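Local coordinates for protein 2-keto-3-deoxygluconate kinase (Thermotoga maritima, PDB 2AFB) that probably catalyses the ATP-dependent phosphorylation of 2-keto-3-deoxygluconate, as a sugar kinase of the pfkB (ribokinase) family, at residues Val171-Tyr179 with Tyr199-Ile210; Arg230-Thr241 with Met267-Ser277. All coordinates share one frame; numbering follows the deposited sequence.

Interaction 1: residues Val171-Tyr179 with Tyr199-Ile210; sequences VTVSCDLNY and YVDVLIANEEDI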
loop_
_atom_site.group_PDB
_atom_site.type_symbol
_atom_site.label_atom_id
_atom_site.label_comp_id
_atom_site.label_asym_id
_atom_site.label_seq_id
_atom_site.Cartn_x
_atom_site.Cartn_y
_atom_site.Cartn_z
ATOM N N VAL A 171 22.326 42.411 2.245
ATOM C CA VAL A 171 21.517 41.264 2.607
ATOM C C VAL A 171 22.275 40.418 3.648
ATOM O O VAL A 171 23.460 40.148 3.468
ATOM C CB VAL A 171 21.215 40.444 1.340
ATOM C CG1 VAL A 171 20.420 39.151 1.656
ATOM C CG2 VAL A 171 20.475 41.299 0.333
ATOM N N THR A 172 21.590 39.997 4.721
ATOM C CA THR A 172 22.153 39.091 5.707
ATOM C C THR A 172 22.359 37.739 5.090
ATOM O O THR A 172 21.474 37.232 4.383
ATOM C CB THR A 172 21.283 38.939 6.966
ATOM O OG1 THR A 172 21.095 40.230 7.568
ATOM C CG2 THR A 172 22.015 38.055 7.969
ATOM N N VAL A 173 23.546 37.181 5.359
ATOM C CA VAL A 173 24.013 35.949 4.771
ATOM C C VAL A 173 24.297 34.932 5.876
ATOM O O VAL A 173 25.069 35.200 6.794
ATOM C CB VAL A 173 25.295 36.160 3.930
ATOM C CG1 VAL A 173 25.922 34.855 3.543
ATOM C CG2 VAL A 173 25.015 37.003 2.693
ATOM N N SER A 174 23.650 33.765 5.769
ATOM C CA SER A 174 23.997 32.615 6.565
ATOM C C SER A 174 24.594 31.480 5.701
ATOM O O SER A 174 24.306 31.329 4.499
ATOM C CB SER A 174 22.777 32.113 7.359
ATOM O OG SER A 174 21.800 31.599 6.490
ATOM N N CYS A 175 25.407 30.668 6.370
ATOM C CA CYS A 175 25.994 29.464 5.809
ATOM C C CYS A 175 25.921 28.327 6.833
ATOM O O CYS A 175 26.372 28.485 7.954
ATOM C CB CYS A 175 27.459 29.714 5.459
ATOM S SG CYS A 175 28.373 28.286 4.793
ATOM N N ASP A 176 25.356 27.203 6.438
ATOM C CA ASP A 176 25.528 25.939 7.166
ATOM C C ASP A 176 26.694 25.167 6.516
ATOM O O ASP A 176 26.602 24.770 5.375
ATOM C CB ASP A 176 24.225 25.103 7.105
ATOM C CG ASP A 176 24.284 23.800 7.948
ATOM O OD1 ASP A 176 25.410 23.303 8.275
ATOM O OD2 ASP A 176 23.175 23.271 8.264
ATOM N N LEU A 177 27.774 24.955 7.262
ATOM C CA LEU A 177 28.987 24.420 6.707
ATOM C C LEU A 177 28.795 23.040 6.084
ATOM O O LEU A 177 29.389 22.762 5.050
ATOM C CB LEU A 177 30.104 24.369 7.752
ATOM C CG LEU A 177 30.620 25.673 8.356
ATOM C CD1 LEU A 177 31.729 25.294 9.360
ATOM C CD2 LEU A 177 31.175 26.589 7.297
ATOM N N ASN A 178 27.971 22.194 6.680
ATOM C CA ASN A 178 27.631 20.904 6.064
ATOM C C ASN A 178 28.794 20.173 5.363
ATOM O O ASN A 178 28.707 19.868 4.161
ATOM C CB ASN A 178 26.513 21.112 5.023
ATOM C CG ASN A 178 25.135 20.838 5.568
ATOM O OD1 ASN A 178 24.944 20.037 6.493
ATOM N ND2 ASN A 178 24.156 21.502 4.985
ATOM N N TYR A 179 29.880 19.923 6.084
ATOM C CA TYR A 179 30.996 19.178 5.513
ATOM C C TYR A 179 30.562 17.748 5.196
ATOM O O TYR A 179 30.007 17.064 6.045
ATOM C CB TYR A 179 32.238 19.110 6.416
ATOM C CG TYR A 179 33.372 18.317 5.773
ATOM C CD1 TYR A 179 34.035 18.795 4.647
ATOM C CD2 TYR A 179 33.737 17.051 6.251
ATOM C CE1 TYR A 179 35.064 18.060 4.039
ATOM C CE2 TYR A 179 34.739 16.306 5.634
ATOM C CZ TYR A 179 35.396 16.807 4.529
ATOM O OH TYR A 179 36.403 16.060 3.940
ATOM N N TYR A 199 31.958 36.973 3.587
ATOM C CA TYR A 199 30.585 37.366 3.287
ATOM C C TYR A 199 29.541 36.864 4.277
ATOM O O TYR A 199 28.393 37.236 4.160
ATOM C CB TYR A 199 30.188 36.828 1.921
ATOM C CG TYR A 199 31.045 37.306 0.788
ATOM C CD1 TYR A 199 30.922 38.596 0.300
ATOM C CD2 TYR A 199 31.959 36.452 0.172
ATOM C CE1 TYR A 199 31.711 39.045 -0.777
ATOM C CE2 TYR A 199 32.741 36.879 -0.908
ATOM C CZ TYR A 199 32.615 38.176 -1.380
ATOM O OH TYR A 199 33.404 38.606 -2.449
ATOM N N VAL A 200 29.922 36.016 5.228
ATOM C CA VAL A 200 28.936 35.322 6.059
ATOM C C VAL A 200 28.740 36.027 7.387
ATOM O O VAL A 200 29.713 36.314 8.071
ATOM C CB VAL A 200 29.363 33.864 6.312
ATOM C CG1 VAL A 200 28.423 33.168 7.294
ATOM C CG2 VAL A 200 29.416 33.086 4.982
ATOM N N ASP A 201 27.487 36.269 7.758
ATOM C CA ASP A 201 27.137 36.923 9.052
ATOM C C ASP A 201 26.755 35.943 10.185
ATOM O O ASP A 201 27.020 36.178 11.362
ATOM C CB ASP A 201 25.962 37.895 8.821
ATOM C CG ASP A 201 26.259 38.918 7.725
ATOM O OD1 ASP A 201 27.201 39.717 7.909
ATOM O OD2 ASP A 201 25.590 38.897 6.665
ATOM N N VAL A 202 26.121 34.847 9.794
ATOM C CA VAL A 202 25.578 33.839 10.702
ATOM C C VAL A 202 26.099 32.467 10.259
ATOM O O VAL A 202 25.833 32.043 9.131
ATOM C CB VAL A 202 24.057 33.837 10.615
ATOM C CG1 VAL A 202 23.465 32.719 11.533
ATOM C CG2 VAL A 202 23.509 35.243 10.933
ATOM N N LEU A 203 26.807 31.791 11.166
ATOM C CA LEU A 203 27.375 30.444 10.932
ATOM C C LEU A 203 26.537 29.403 11.610
ATOM O O LEU A 203 26.149 29.561 12.781
ATOM C CB LEU A 203 28.786 30.355 11.516
ATOM C CG LEU A 203 29.564 29.098 11.132
ATOM C CD1 LEU A 203 29.987 29.147 9.678
ATOM C CD2 LEU A 203 30.803 28.953 12.011
ATOM N N ILE A 204 26.234 28.352 10.857
ATOM C CA ILE A 204 25.512 27.195 11.348
ATOM C C ILE A 204 26.451 26.009 11.094
ATOM O O ILE A 204 27.040 25.893 10.005
ATOM C CB ILE A 204 24.151 27.040 10.625
ATOM C CG1 ILE A 204 23.295 28.262 10.929
ATOM C CG2 ILE A 204 23.452 25.806 11.076
ATOM C CD1 ILE A 204 22.403 28.674 9.805
ATOM N N ALA A 205 26.635 25.186 12.118
ATOM C CA ALA A 205 27.594 24.089 12.055
ATOM C C ALA A 205 27.383 23.056 13.158
ATOM O O ALA A 205 26.542 23.227 14.044
ATOM C CB ALA A 205 28.987 24.640 12.162
ATOM N N ASN A 206 28.155 21.980 13.068
ATOM C CA ASN A 206 28.428 21.087 14.184
ATOM C C ASN A 206 29.934 21.082 14.384
ATOM O O ASN A 206 30.672 21.819 13.674
ATOM C CB ASN A 206 27.834 19.685 13.960
ATOM C CG ASN A 206 28.348 18.990 12.705
ATOM O OD1 ASN A 206 29.456 19.233 12.238
ATOM N ND2 ASN A 206 27.513 18.130 12.141
ATOM N N GLU A 207 30.405 20.311 15.364
ATOM C CA GLU A 207 31.829 20.375 15.729
ATOM C C GLU A 207 32.733 19.846 14.614
ATOM O O GLU A 207 33.770 20.447 14.333
ATOM C CB GLU A 207 32.138 19.674 17.069
ATOM C CG GLU A 207 32.173 18.133 17.055
ATOM C CD GLU A 207 33.261 17.566 17.957
ATOM O OE1 GLU A 207 32.935 16.904 18.962
ATOM O OE2 GLU A 207 34.446 17.796 17.659
ATOM N N GLU A 208 32.327 18.758 13.969
ATOM C CA GLU A 208 33.078 18.237 12.840
ATOM C C GLU A 208 33.211 19.307 11.742
ATOM O O GLU A 208 34.313 19.551 11.261
ATOM C CB GLU A 208 32.406 16.958 12.277
ATOM C CG GLU A 208 33.190 16.220 11.143
ATOM N N ASP A 209 32.099 19.932 11.348
ATOM C CA ASP A 209 32.113 20.947 10.308
ATOM C C ASP A 209 33.204 22.005 10.624
ATOM O O ASP A 209 33.973 22.395 9.768
ATOM C CB ASP A 209 30.746 21.669 10.151
ATOM C CG ASP A 209 29.592 20.801 9.627
ATOM O OD1 ASP A 209 29.790 19.779 8.893
ATOM O OD2 ASP A 209 28.427 21.210 9.934
ATOM N N ILE A 210 33.288 22.457 11.867
ATOM C CA ILE A 210 34.246 23.510 12.232
ATOM C C ILE A 210 35.684 23.017 12.213
ATOM O O ILE A 210 36.552 23.744 11.757
ATOM C CB ILE A 210 33.925 24.107 13.607
ATOM C CG1 ILE A 210 32.499 24.696 13.597
ATOM C CG2 ILE A 210 34.988 25.160 14.048
ATOM C CD1 ILE A 210 32.040 25.241 14.914
HETATM O O HOH W 1 25.829 21.249 9.722
HETATM O O HOH W 2 27.210 18.676 8.688
HETATM O O HOH W 3 30.623 17.030 9.117
#
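Asp-209 and Asp-201 each take a backbone N-H of the other segment with a carboxylate. Tyr-179 N reaches Asp-209 OD1 at 2.8 Å, coming from well above the carboxylate plane, while Val-173 N meets the anti lone pair of Asp-201 OD2 at 3.0 Å. A water modelled very close to both Asp-209 OD2 and Asp-176 OD1 may bridge the two carboxylates, whose oxygens lie 4.0 Å apart and whose planes are turned 67° to each other; another water runs from Asp-209 OD1 to Tyr-179 O. Asp-209 also closes a capping box with Asn-206, its N bonded to Asn-206 OD1 and its OD2 taking Asn-206 N. The same carboxylate thus closes the helix start and, through Tyr-179 N, holds the loop after strand 172-176.

Between these ends the strands run parallel, the two strands of a beta-alpha-beta unit whose helix is 186-196, in the Rossmann-like sheet of the ribokinase fold. Val-173 O accepts from both Asp-201 N and Val-202 N; Cys-175 N to Val-202 O, Ile-204 N to Cys-175 O and Leu-177 N to Ile-204 O carry the pairing on.

Leu-177 carries much of the packing. With CG anti to its carbonyl carbon (chi1 -63°), it sets CD2 3.7 Å from Leu-203 CD1 and CD1 against Ala-205 CB, while its CB touches Asp-209 CB. Cys-175 CB rests on Val-200 CG2, and Ser-174, whose OG is hydrogen-bonded to His-143, puts CB against Val-202 CB.

Interaction 2: residues Arg230-Thr241 with Met267-Ser277; sequences REAYAKIAEEVT and MVFENGQPHFS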
loop_
_atom_site.group_PDB
_atom_site.type_symbol
_atom_site.label_atom_id
_atom_site.label_comp_id
_atom_site.label_asym_id
_atom_site.label_seq_id
_atom_site.Cartn_x
_atom_site.Cartn_y
_atom_site.Cartn_z
ATOM N N ARG A 230 29.673 22.288 27.855
ATOM C CA ARG A 230 29.257 23.602 27.455
ATOM C C ARG A 230 30.428 24.557 27.336
ATOM O O ARG A 230 30.478 25.332 26.375
ATOM C CB ARG A 230 28.250 24.153 28.475
ATOM C CG ARG A 230 26.861 23.461 28.432
ATOM C CD ARG A 230 26.021 23.710 29.726
ATOM N NE ARG A 230 24.630 23.261 29.534
ATOM C CZ ARG A 230 23.526 24.007 29.707
ATOM N NH1 ARG A 230 23.579 25.277 30.128
ATOM N NH2 ARG A 230 22.335 23.462 29.458
ATOM N N GLU A 231 31.354 24.532 28.298
ATOM C CA GLU A 231 32.461 25.497 28.279
ATOM C C GLU A 231 33.278 25.369 26.969
ATOM O O GLU A 231 33.708 26.374 26.370
ATOM C CB GLU A 231 33.356 25.376 29.535
ATOM C CG GLU A 231 33.249 26.534 30.574
ATOM N N ALA A 232 33.478 24.132 26.526
ATOM C CA ALA A 232 34.264 23.866 25.317
ATOM C C ALA A 232 33.566 24.399 24.072
ATOM O O ALA A 232 34.192 25.060 23.246
ATOM C CB ALA A 232 34.565 22.377 25.180
ATOM N N TYR A 233 32.263 24.127 23.956
ATOM C CA TYR A 233 31.472 24.625 22.839
ATOM C C TYR A 233 31.386 26.138 22.834
ATOM O O TYR A 233 31.422 26.759 21.776
ATOM C CB TYR A 233 30.057 23.986 22.805
ATOM C CG TYR A 233 30.014 22.638 22.083
ATOM C CD1 TYR A 233 29.927 22.568 20.694
ATOM C CD2 TYR A 233 30.072 21.436 22.793
ATOM C CE1 TYR A 233 29.893 21.355 20.046
ATOM C CE2 TYR A 233 30.055 20.216 22.136
ATOM C CZ TYR A 233 29.963 20.190 20.767
ATOM O OH TYR A 233 29.927 18.980 20.137
ATOM N N ALA A 234 31.302 26.733 24.017
ATOM C CA ALA A 234 31.338 28.181 24.139
ATOM C C ALA A 234 32.657 28.747 23.637
ATOM O O ALA A 234 32.656 29.744 22.921
ATOM C CB ALA A 234 31.096 28.612 25.564
ATOM N N LYS A 235 33.757 28.094 24.010
ATOM C CA LYS A 235 35.114 28.492 23.584
ATOM C C LYS A 235 35.327 28.377 22.051
ATOM O O LYS A 235 35.928 29.270 21.424
ATOM C CB LYS A 235 36.140 27.642 24.349
ATOM C CG LYS A 235 37.621 27.942 24.128
ATOM C CD LYS A 235 38.433 27.202 25.237
ATOM C CE LYS A 235 39.862 26.804 24.811
ATOM N NZ LYS A 235 40.809 27.919 24.874
ATOM N N ILE A 236 34.837 27.302 21.451
ATOM C CA ILE A 236 34.938 27.137 19.996
ATOM C C ILE A 236 34.208 28.305 19.294
ATOM O O ILE A 236 34.692 28.854 18.309
ATOM C CB ILE A 236 34.372 25.792 19.545
ATOM C CG2 ILE A 236 34.488 25.610 18.064
ATOM N N ALA A 237 33.058 28.712 19.817
ATOM C CA ALA A 237 32.253 29.743 19.140
ATOM C C ALA A 237 32.894 31.127 19.252
ATOM O O ALA A 237 32.773 31.960 18.334
ATOM C CB ALA A 237 30.856 29.770 19.713
ATOM N N GLU A 238 33.550 31.380 20.390
ATOM C CA GLU A 238 34.327 32.575 20.551
ATOM C C GLU A 238 35.437 32.622 19.547
ATOM O O GLU A 238 35.642 33.650 18.903
ATOM C CB GLU A 238 34.975 32.666 21.927
ATOM C CG GLU A 238 34.016 32.766 23.054
ATOM C CD GLU A 238 34.694 33.054 24.360
ATOM O OE1 GLU A 238 35.311 34.129 24.456
ATOM O OE2 GLU A 238 34.586 32.219 25.285
ATOM N N GLU A 239 36.188 31.527 19.453
ATOM C CA GLU A 239 37.292 31.451 18.504
ATOM C C GLU A 239 36.812 31.735 17.073
ATOM O O GLU A 239 37.408 32.579 16.398
ATOM C CB GLU A 239 38.031 30.102 18.607
ATOM C CG GLU A 239 38.822 30.009 19.907
ATOM C CD GLU A 239 39.784 28.793 20.019
ATOM O OE1 GLU A 239 39.906 27.999 19.037
ATOM O OE2 GLU A 239 40.436 28.670 21.111
ATOM N N VAL A 240 35.741 31.073 16.607
ATOM C CA VAL A 240 35.255 31.336 15.232
ATOM C C VAL A 240 34.760 32.776 15.115
ATOM O O VAL A 240 34.945 33.421 14.088
ATOM C CB VAL A 240 34.155 30.333 14.716
ATOM C CG1 VAL A 240 34.623 28.898 14.850
ATOM C CG2 VAL A 240 32.847 30.507 15.439
ATOM N N THR A 241 34.174 33.297 16.194
ATOM C CA THR A 241 33.643 34.651 16.186
ATOM C C THR A 241 34.760 35.684 16.096
ATOM O O THR A 241 34.612 36.685 15.394
ATOM C CB THR A 241 32.731 34.906 17.421
ATOM O OG1 THR A 241 31.494 34.181 17.268
ATOM C CG2 THR A 241 32.415 36.364 17.548
HETATM N N MSE A 267 23.126 25.114 20.512
HETATM C CA MSE A 267 23.650 26.282 21.140
HETATM C C MSE A 267 23.563 27.441 20.186
HETATM O O MSE A 267 23.908 27.309 19.024
HETATM C CB MSE A 267 25.103 26.086 21.535
HETATM C CG MSE A 267 25.675 27.265 22.309
HETATM SE SE MSE A 267 27.659 27.427 22.063
HETATM C CE MSE A 267 27.703 27.723 20.101
ATOM N N VAL A 268 23.169 28.593 20.702
ATOM C CA VAL A 268 23.239 29.821 19.934
ATOM C C VAL A 268 24.202 30.708 20.644
ATOM O O VAL A 268 24.044 30.978 21.826
ATOM C CB VAL A 268 21.846 30.470 19.802
ATOM C CG1 VAL A 268 21.929 31.912 19.337
ATOM C CG2 VAL A 268 20.994 29.634 18.851
ATOM N N PHE A 269 25.203 31.196 19.922
ATOM C CA PHE A 269 26.194 32.128 20.510
ATOM C C PHE A 269 26.068 33.492 19.848
ATOM O O PHE A 269 26.260 33.615 18.649
ATOM C CB PHE A 269 27.609 31.582 20.314
ATOM C CG PHE A 269 28.709 32.420 20.943
ATOM C CD1 PHE A 269 29.305 33.452 20.240
ATOM C CD2 PHE A 269 29.179 32.124 22.216
ATOM C CE1 PHE A 269 30.359 34.198 20.816
ATOM C CE2 PHE A 269 30.197 32.852 22.805
ATOM C CZ PHE A 269 30.771 33.918 22.111
ATOM N N GLU A 270 25.708 34.502 20.625
ATOM C CA GLU A 270 25.657 35.868 20.123
ATOM C C GLU A 270 25.858 36.836 21.278
ATOM O O GLU A 270 25.741 36.448 22.441
ATOM C CB GLU A 270 24.397 36.152 19.264
ATOM C CG GLU A 270 23.073 35.816 19.867
ATOM C CD GLU A 270 21.850 35.959 18.886
ATOM O OE1 GLU A 270 21.949 35.690 17.660
ATOM O OE2 GLU A 270 20.757 36.325 19.373
ATOM N N ASN A 271 26.212 38.069 20.935
ATOM C CA ASN A 271 26.619 39.114 21.887
ATOM C C ASN A 271 27.626 38.610 22.901
ATOM O O ASN A 271 27.548 38.949 24.074
ATOM C CB ASN A 271 25.406 39.731 22.609
ATOM C CG ASN A 271 24.298 40.173 21.633
ATOM O OD1 ASN A 271 23.167 39.656 21.663
ATOM N ND2 ASN A 271 24.634 41.105 20.748
ATOM N N GLY A 272 28.553 37.779 22.435
ATOM C CA GLY A 272 29.632 37.252 23.265
ATOM C C GLY A 272 29.266 36.133 24.205
ATOM O O GLY A 272 30.080 35.764 25.061
ATOM N N GLN A 273 28.073 35.552 24.034
ATOM C CA GLN A 273 27.536 34.655 25.065
ATOM C C GLN A 273 26.863 33.442 24.518
ATOM O O GLN A 273 26.068 33.531 23.572
ATOM C CB GLN A 273 26.546 35.382 25.972
ATOM C CG GLN A 273 27.131 36.581 26.711
ATOM C CD GLN A 273 28.172 36.192 27.764
ATOM O OE1 GLN A 273 28.045 35.163 28.445
ATOM N NE2 GLN A 273 29.205 37.024 27.905
ATOM N N PRO A 274 27.133 32.293 25.144
ATOM C CA PRO A 274 26.469 31.075 24.681
ATOM C C PRO A 274 25.106 30.909 25.359
ATOM O O PRO A 274 24.900 31.390 26.456
ATOM C CB PRO A 274 27.430 29.970 25.114
ATOM C CG PRO A 274 28.038 30.507 26.427
ATOM C CD PRO A 274 27.990 32.038 26.315
ATOM N N HIS A 275 24.208 30.223 24.652
ATOM C CA HIS A 275 22.854 29.939 25.076
ATOM C C HIS A 275 22.530 28.522 24.666
ATOM O O HIS A 275 22.398 28.271 23.478
ATOM C CB HIS A 275 21.899 30.905 24.370
ATOM C CG HIS A 275 22.146 32.319 24.734
ATOM N ND1 HIS A 275 22.969 33.139 23.988
ATOM C CD2 HIS A 275 21.775 33.037 25.828
ATOM C CE1 HIS A 275 23.057 34.318 24.585
ATOM N NE2 HIS A 275 22.340 34.284 25.699
ATOM N N PHE A 276 22.396 27.616 25.639
ATOM C CA PHE A 276 22.094 26.211 25.394
ATOM C C PHE A 276 20.612 25.934 25.568
ATOM O O PHE A 276 20.018 26.410 26.518
ATOM C CB PHE A 276 22.926 25.306 26.312
ATOM C CG PHE A 276 24.412 25.457 26.091
ATOM C CD1 PHE A 276 25.069 24.714 25.105
ATOM C CD2 PHE A 276 25.143 26.394 26.814
ATOM C CE1 PHE A 276 26.444 24.884 24.886
ATOM C CE2 PHE A 276 26.503 26.573 26.581
ATOM C CZ PHE A 276 27.147 25.821 25.628
ATOM N N SER A 277 20.019 25.210 24.597
ATOM C CA SER A 277 18.627 24.797 24.681
ATOM C C SER A 277 18.447 23.643 25.650
ATOM O O SER A 277 19.393 23.043 26.119
ATOM C CB SER A 277 18.127 24.325 23.318
ATOM O OG SER A 277 18.762 23.108 22.896
HETATM O O HOH W 4 28.914 35.429 17.373
#
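Helix 230-244 packs on the beta hairpin of strands 261-270 and 273-283 at one edge of the large sheet, an apolar contact without a hydrogen bond between the two segments. Two phenylalanines lead it. Arg-230 lays its aliphatic chain over the ring of Phe-276, a CH-pi contact with CG 3.5 Å from the ring centroid and 8° off the normal. The chain stays extended from CG to NE, which carries the guanidinium over Phe-276 CB, its plane 31° from the ring's. The other face of that ring is backed by CG of selenomethionine Met-267.

Ala-237 CB sits over the Phe-269 ring, 4.0 Å from its centroid, while Gln-273 N covers the opposite face from within the hairpin. Glu-238 CG closes on Phe-269 CZ at 3.6 Å. Nearby, Thr-241 OG1 bonds to Ala-237 O and accepts a hydrogen bond from a water that also reaches Phe-269 O weakly. Ala-234 CB meets Pro-274 CG at 3.7 Å, and the Met-267 methyl CE touches Ala-237 CB.

The helix also leans on strand 248-255, through Tyr-233 on Leu-253 and Val-240 on Val-249, and on helix 207-214, whereas His-275 and Ser-277 of the hairpin touch helix 308-322.

Interaction 1 and interaction 2 follow one another along the chain, their centres about 14 Å apart, and both build on the same nine-stranded sheet: strands 172-176 and 202-205 lie inside it, strand 248-255 comes next, and the hairpin of 267-277 closes that edge. Helix 207-214, which begins in interaction 1, packs against helix 230-244 of interaction 2. Ile-210 CG2 lies 3.8 Å from Val-240 CG1, Ile-210 CD1 is 4.0 Å from Ile-236 CG2, and Leu-203 CD2 comes within 4.3 Å of Val-240 CG2. One small apolar core therefore joins the two contacts. None of the residues known to bind the calcium and nickel ions belongs to either contact.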